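Isochorismatase family protein family (Burkholderia thailandensis, PDB 3TXY) is of unknown specific function but is probably a hydrolase of the isochorismatase family. Local coordinates at residues Val154-Ser158 with Asp159-Thr163; Ile176-Leu180 with Gly181-Thr185. One frame throughout, in Å; residues are numbered along the deposited sequence.

Interactions 1 and 2 follow each other along the chain, their centres about 9 Å apart, in the beta-alpha-beta unit of strand 153-162, helix 166-180 and strand 182-184. Interaction 1 is the turn that breaks the first strand; interaction 2 is the corner where the helix gives way to the outermost strand of the chain's own sheet. The two strands pair in parallel, with Val156 N 2.8 Å from Gln182 O and Gln182 N 2.9 Å from Val154 O, both probable hydrogen bonds. On the helix side, Phe177 CE2 packs 3.7 Å from Val156 CG1; at the far end of the strand pair, Asp159 OD1 lies 3.5 Å from Thr185 CA.

Interaction 1. Residues Val154-Ser158 with Asp159-Thr163; sequences VVVVS and DAVST
Val157 and Ala160 meet at the two ends of a type I beta turn. The amide N of Ala160 donates to Val157 O at 2.9 Å, with an N-H...O angle of 155°. Alongside this bond the side chains touch too. With CG1 anti to its own backbone N (chi1 -179°), Val157 turns that methyl beside its carbonyl carbon, where it packs 3.7 Å from Ala160 CB. The small methyl of alanine suits a buried place shared with Thr132 and Lys41. The same Val157 CG1 lies 3.4 Å from Asp159 OD1, a van der Waals contact with a carboxylate oxygen whose hydrogen bond goes to Ala186 N, at the start of helix 186-194. Asp159 reaches that helix with CG set between its backbone N and carbonyl carbon (chi1 55°), while Ser158 OG bonds weakly to Ala184 O of the neighbouring strand. The turn thus interrupts strand 153-162 in the parallel sheet of this alpha/beta fold, the chain changing direction at 158-160 before a short extended run resumes. Across the turn, Val156 and Val161 cross at about a right angle, CG1 to CG1 at 3.9 Å. Beta-branched valine suits both extended positions, its methyls filling the interior beside the helices: Val156 leans on helix 166-180, and Val161 on Thr136 and Val140. Val161 CG2 sits 3.5 Å from Val157 O, bringing apolar surface against the carbonyl that accepts the turn's bond.

Interaction 2. Residues Ile176-Leu180 with Gly181-Thr185; sequences IFPKL and GQVAT
Phe177 and Val183 close the corner between helix 166-180 and strand 182-184, where Val183 CG2 packs 3.6 Å from Phe177 CB. Valine suits this site because it favours the extended backbone while its CB points toward the helix; CG2, anti to the carbonyl carbon, is the methyl that touches. The phenylalanine ring leads away from this contact and packs on Thr136 and Ala172 in the interior. Contact is also close around Gly181: its N lies 2.9 Å from Phe177 O in a weak, bent bond of 120°. With CG of Leu180 between the backbone N and carbonyl carbon (chi1 60°) and the second torsion also near +60°, Leu180 CD1 comes back to within 3.5 Å of Gly181 N. Glycine fits here since it leaves the helix with positive phi, in a conformation that would set a CB too close to Leu180 O.

The outer side is looser. Pro178 CD is 4.4 Å from Val183 CG2, and the partly exposed Lys179 points away from the strand. Its NZ is bonded to Gln175 O, and the side chain makes a cation-pi contact with Trp164 of the second subunit. That subunit also supplies Asp76, whose OD2 accepts a bond from Val183 N. Helix and strand axes pass 6.9 Å apart with 122° between their directions, the steep turn by which this beta-alpha-beta crossover returns the chain to the parallel sheet.

Interaction 1. Residues Val154-Ser158 with Asp159-Thr163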
ATOM      1  N   VAL A 154      -2.184  -7.056 -11.975  1.00 10.80           N
ATOM      2  CA  VAL A 154      -0.812  -7.056 -11.457  1.00 10.51           C
ATOM      3  C   VAL A 154      -0.264  -8.484 -11.366  1.00 10.83           C
ATOM      4  O   VAL A 154      -0.920  -9.384 -10.836  1.00 11.11           O
ATOM      5  CB  VAL A 154      -0.731  -6.425 -10.059  1.00 10.44           C
ATOM      6  CG1 VAL A 154       0.708  -6.453  -9.527  1.00 10.20           C
ATOM      7  CG2 VAL A 154      -1.292  -4.997 -10.047  1.00 10.34           C
ATOM      8  N   VAL A 155       0.950  -8.669 -11.875  1.00 11.12           N
ATOM      9  CA  VAL A 155       1.690  -9.902 -11.731  1.00 11.42           C
ATOM     10  C   VAL A 155       3.012  -9.555 -11.051  1.00 11.21           C
ATOM     11  O   VAL A 155       3.761  -8.677 -11.524  1.00 11.86           O
ATOM     12  CB  VAL A 155       1.955 -10.564 -13.101  1.00 12.00           C
ATOM     13  CG1 VAL A 155       2.720 -11.881 -12.931  1.00 12.28           C
ATOM     14  CG2 VAL A 155       0.630 -10.775 -13.830  1.00 12.56           C
ATOM     15  N   VAL A 156       3.311 -10.242  -9.955  1.00 10.91           N
ATOM     16  CA  VAL A 156       4.590 -10.080  -9.263  1.00 10.61           C
ATOM     17  C   VAL A 156       5.506 -11.288  -9.523  1.00 10.60           C
ATOM     18  O   VAL A 156       5.086 -12.436  -9.415  1.00 10.56           O
ATOM     19  CB  VAL A 156       4.402  -9.869  -7.761  1.00 10.61           C
ATOM     20  CG1 VAL A 156       5.730  -9.554  -7.101  1.00 11.03           C
ATOM     21  CG2 VAL A 156       3.430  -8.727  -7.533  1.00 10.48           C
ATOM     22  N   VAL A 157       6.757 -10.998  -9.875  1.00 10.50           N
ATOM     23  CA  VAL A 157       7.706 -12.019 -10.298  1.00 10.82           C
ATOM     24  C   VAL A 157       8.532 -12.475  -9.101  1.00 10.87           C
ATOM     25  O   VAL A 157       9.454 -11.778  -8.656  1.00 10.71           O
ATOM     26  CB  VAL A 157       8.642 -11.515 -11.429  1.00 11.01           C
ATOM     27  CG1 VAL A 157       9.603 -12.617 -11.857  1.00 11.54           C
ATOM     28  CG2 VAL A 157       7.820 -11.012 -12.622  1.00 10.91           C
ATOM     29  N   SER A 158       8.221 -13.679  -8.618  1.00 11.18           N
ATOM     30  CA  SER A 158       8.751 -14.168  -7.361  1.00 11.24           C
ATOM     31  C   SER A 158      10.274 -14.251  -7.318  1.00 11.57           C
ATOM     32  O   SER A 158      10.899 -13.945  -6.281  1.00 11.53           O
ATOM     33  CB  SER A 158       8.137 -15.535  -7.010  1.00 11.59           C
ATOM     34  OG  SER A 158       8.378 -16.475  -8.016  1.00 12.31           O
ATOM     35  N   ASP A 159      10.880 -14.632  -8.439  1.00 11.88           N
ATOM     36  CA  ASP A 159      12.339 -14.714  -8.504  1.00 12.44           C
ATOM     37  C   ASP A 159      12.989 -13.444  -9.040  1.00 12.19           C
ATOM     38  O   ASP A 159      14.172 -13.448  -9.402  1.00 12.92           O
ATOM     39  CB  ASP A 159      12.801 -15.980  -9.249  1.00 13.32           C
ATOM     40  CG  ASP A 159      12.226 -16.113 -10.638  1.00 13.81           C
ATOM     41  OD1 ASP A 159      11.259 -15.416 -10.996  1.00 13.45           O
ATOM     42  OD2 ASP A 159      12.767 -16.965 -11.394  1.00 15.07           O
ATOM     43  N   ALA A 160      12.223 -12.346  -9.074  1.00 11.60           N
ATOM     44  CA  ALA A 160      12.789 -11.033  -9.366  1.00 11.46           C
ATOM     45  C   ALA A 160      12.282  -9.957  -8.416  1.00 11.01           C
ATOM     46  O   ALA A 160      12.286  -8.780  -8.774  1.00 11.09           O
ATOM     47  CB  ALA A 160      12.532 -10.646 -10.823  1.00 11.74           C
ATOM     48  N   VAL A 161      11.849 -10.364  -7.224  1.00 10.55           N
ATOM     49  CA  VAL A 161      11.628  -9.471  -6.094  1.00 10.26           C
ATOM     50  C   VAL A 161      12.343 -10.060  -4.872  1.00 10.63           C
ATOM     51  O   VAL A 161      12.260 -11.275  -4.622  1.00 10.84           O
ATOM     52  CB  VAL A 161      10.125  -9.211  -5.790  1.00  9.73           C
ATOM     53  CG1 VAL A 161       9.448  -8.540  -6.990  1.00  9.45           C
ATOM     54  CG2 VAL A 161       9.367 -10.485  -5.385  1.00  9.69           C
ATOM     55  N   SER A 162      13.044  -9.201  -4.127  1.00 10.72           N
ATOM     56  CA  SER A 162      13.737  -9.619  -2.910  1.00 10.84           C
ATOM     57  C   SER A 162      13.542  -8.607  -1.796  1.00 10.78           C
ATOM     58  O   SER A 162      13.171  -7.449  -2.023  1.00 10.42           O
ATOM     59  CB  SER A 162      15.222  -9.873  -3.182  1.00 11.24           C
ATOM     60  OG  SER A 162      15.383 -10.952  -4.079  1.00 11.34           O
ATOM     61  N   THR A 163      13.783  -9.068  -0.580  1.00 11.04           N
ATOM     62  CA  THR A 163      13.512  -8.268   0.608  1.00 11.36           C
ATOM     63  C   THR A 163      14.424  -8.690   1.765  1.00 12.10           C
ATOM     64  O   THR A 163      15.416  -9.388   1.544  1.00 12.53           O
ATOM     65  CB  THR A 163      12.001  -8.300   0.943  1.00 10.85           C
ATOM     66  OG1 THR A 163      11.710  -7.332   1.947  1.00 10.73           O
ATOM     67  CG2 THR A 163      11.500  -9.696   1.373  1.00 10.88           C
TER

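Interaction 2. Residues Ile176-Leu180 with Gly181-Thr185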
ATOM      1  N   ILE A 176      -0.438 -11.498   0.801  1.00 12.53           N
ATOM      2  CA  ILE A 176      -0.885 -10.233   0.224  1.00 11.76           C
ATOM      3  C   ILE A 176      -1.058 -10.293  -1.273  1.00 11.18           C
ATOM      4  O   ILE A 176      -2.114 -10.021  -1.767  1.00 11.19           O
ATOM      5  CB  ILE A 176       0.082  -9.059   0.521  1.00 11.21           C
ATOM      6  CG1 ILE A 176       0.357  -8.933   2.024  1.00 11.44           C
ATOM      7  CG2 ILE A 176      -0.509  -7.761  -0.033  1.00 10.85           C
ATOM      8  CD1 ILE A 176      -0.871  -8.656   2.876  1.00 11.84           C
ATOM      9  N   PHE A 177       0.002 -10.606  -2.003  1.00 10.94           N
ATOM     10  CA  PHE A 177      -0.033 -10.492  -3.452  1.00 10.77           C
ATOM     11  C   PHE A 177      -1.108 -11.354  -4.134  1.00 10.98           C
ATOM     12  O   PHE A 177      -1.711 -10.898  -5.102  1.00 10.68           O
ATOM     13  CB  PHE A 177       1.333 -10.776  -4.048  1.00 10.79           C
ATOM     14  CG  PHE A 177       2.388  -9.758  -3.693  1.00 10.68           C
ATOM     15  CD1 PHE A 177       2.060  -8.485  -3.231  1.00 10.60           C
ATOM     16  CD2 PHE A 177       3.722 -10.067  -3.891  1.00 10.74           C
ATOM     17  CE1 PHE A 177       3.057  -7.567  -2.937  1.00 10.69           C
ATOM     18  CE2 PHE A 177       4.712  -9.160  -3.597  1.00 10.79           C
ATOM     19  CZ  PHE A 177       4.388  -7.905  -3.125  1.00 10.78           C
ATOM     20  N   PRO A 178      -1.340 -12.592  -3.647  1.00 11.39           N
ATOM     21  CA  PRO A 178      -2.408 -13.401  -4.269  1.00 11.95           C
ATOM     22  C   PRO A 178      -3.792 -12.752  -4.193  1.00 12.15           C
ATOM     23  O   PRO A 178      -4.663 -13.103  -4.988  1.00 12.58           O
ATOM     24  CB  PRO A 178      -2.371 -14.714  -3.470  1.00 12.38           C
ATOM     25  CG  PRO A 178      -0.993 -14.783  -2.924  1.00 12.24           C
ATOM     26  CD  PRO A 178      -0.644 -13.353  -2.595  1.00 11.64           C
ATOM     27  N   LYS A 179      -3.994 -11.821  -3.258  1.00 12.46           N
ATOM     28  CA  LYS A 179      -5.268 -11.126  -3.119  1.00 12.89           C
ATOM     29  C   LYS A 179      -5.452  -9.901  -4.027  1.00 12.52           C
ATOM     30  O   LYS A 179      -6.605  -9.428  -4.214  1.00 13.22           O
ATOM     31  CB  LYS A 179      -5.496 -10.719  -1.667  1.00 13.68           C
ATOM     32  CG  LYS A 179      -5.459 -11.899  -0.717  1.00 14.61           C
ATOM     33  CD  LYS A 179      -5.359 -11.466   0.720  1.00 15.28           C
ATOM     34  CE  LYS A 179      -5.609 -12.632   1.679  1.00 16.38           C
ATOM     35  NZ  LYS A 179      -4.929 -12.477   2.986  1.00 16.75           N
ATOM     36  N   LEU A 180      -4.343  -9.399  -4.575  1.00 11.75           N
ATOM     37  CA  LEU A 180      -4.365  -8.206  -5.405  1.00 11.32           C
ATOM     38  C   LEU A 180      -3.851  -8.499  -6.821  1.00 11.20           C
ATOM     39  O   LEU A 180      -3.869  -7.629  -7.679  1.00 11.30           O
ATOM     40  CB  LEU A 180      -3.604  -7.052  -4.720  1.00 11.01           C
ATOM     41  CG  LEU A 180      -2.130  -7.242  -4.378  1.00 10.73           C
ATOM     42  CD1 LEU A 180      -1.258  -7.492  -5.609  1.00 10.58           C
ATOM     43  CD2 LEU A 180      -1.567  -6.059  -3.566  1.00 10.67           C
ATOM     44  N   GLY A 181      -3.436  -9.731  -7.087  1.00 11.28           N
ATOM     45  CA  GLY A 181      -2.904 -10.056  -8.387  1.00 11.47           C
ATOM     46  C   GLY A 181      -2.429 -11.495  -8.435  1.00 11.92           C
ATOM     47  O   GLY A 181      -2.941 -12.353  -7.694  1.00 12.17           O
ATOM     48  N   GLN A 182      -1.445 -11.734  -9.302  1.00 11.81           N
ATOM     49  CA  GLN A 182      -0.904 -13.076  -9.563  1.00 12.31           C
ATOM     50  C   GLN A 182       0.594 -13.130  -9.266  1.00 12.11           C
ATOM     51  O   GLN A 182       1.311 -12.181  -9.543  1.00 12.07           O
ATOM     52  CB  GLN A 182      -1.103 -13.454 -11.035  1.00 12.51           C
ATOM     53  CG  GLN A 182      -2.524 -13.382 -11.548  1.00 12.87           C
ATOM     54  CD  GLN A 182      -2.588 -13.658 -13.050  1.00 13.07           C
ATOM     55  OE1 GLN A 182      -2.602 -14.821 -13.482  1.00 13.78           O
ATOM     56  NE2 GLN A 182      -2.625 -12.598 -13.841  1.00 12.75           N
ATOM     57  N   VAL A 183       1.037 -14.241  -8.694  1.00 12.35           N
ATOM     58  CA  VAL A 183       2.445 -14.470  -8.383  1.00 12.14           C
ATOM     59  C   VAL A 183       2.959 -15.560  -9.314  1.00 12.85           C
ATOM     60  O   VAL A 183       2.334 -16.613  -9.452  1.00 13.71           O
ATOM     61  CB  VAL A 183       2.636 -14.846  -6.905  1.00 12.26           C
ATOM     62  CG1 VAL A 183       4.102 -15.026  -6.554  1.00 11.98           C
ATOM     63  CG2 VAL A 183       2.036 -13.767  -5.997  1.00 11.84           C
ATOM     64  N   ALA A 184       4.063 -15.289  -9.994  1.00 12.58           N
ATOM     65  CA  ALA A 184       4.615 -16.240 -10.961  1.00 13.21           C
ATOM     66  C   ALA A 184       6.120 -16.055 -11.056  1.00 13.33           C
ATOM     67  O   ALA A 184       6.646 -15.039 -10.611  1.00 12.83           O
ATOM     68  CB  ALA A 184       3.965 -16.018 -12.317  1.00 13.50           C
ATOM     69  N   THR A 185       6.811 -17.046 -11.612  1.00 13.88           N
ATOM     70  CA  THR A 185       8.237 -16.924 -11.869  1.00 14.26           C
ATOM     71  C   THR A 185       8.462 -16.185 -13.201  1.00 14.36           C
ATOM     72  O   THR A 185       7.572 -16.120 -14.053  1.00 14.62           O
ATOM     73  CB  THR A 185       8.908 -18.312 -11.946  1.00 14.91           C
ATOM     74  OG1 THR A 185       8.405 -19.016 -13.088  1.00 16.19           O
ATOM     75  CG2 THR A 185       8.665 -19.137 -10.661  1.00 14.90           C
TER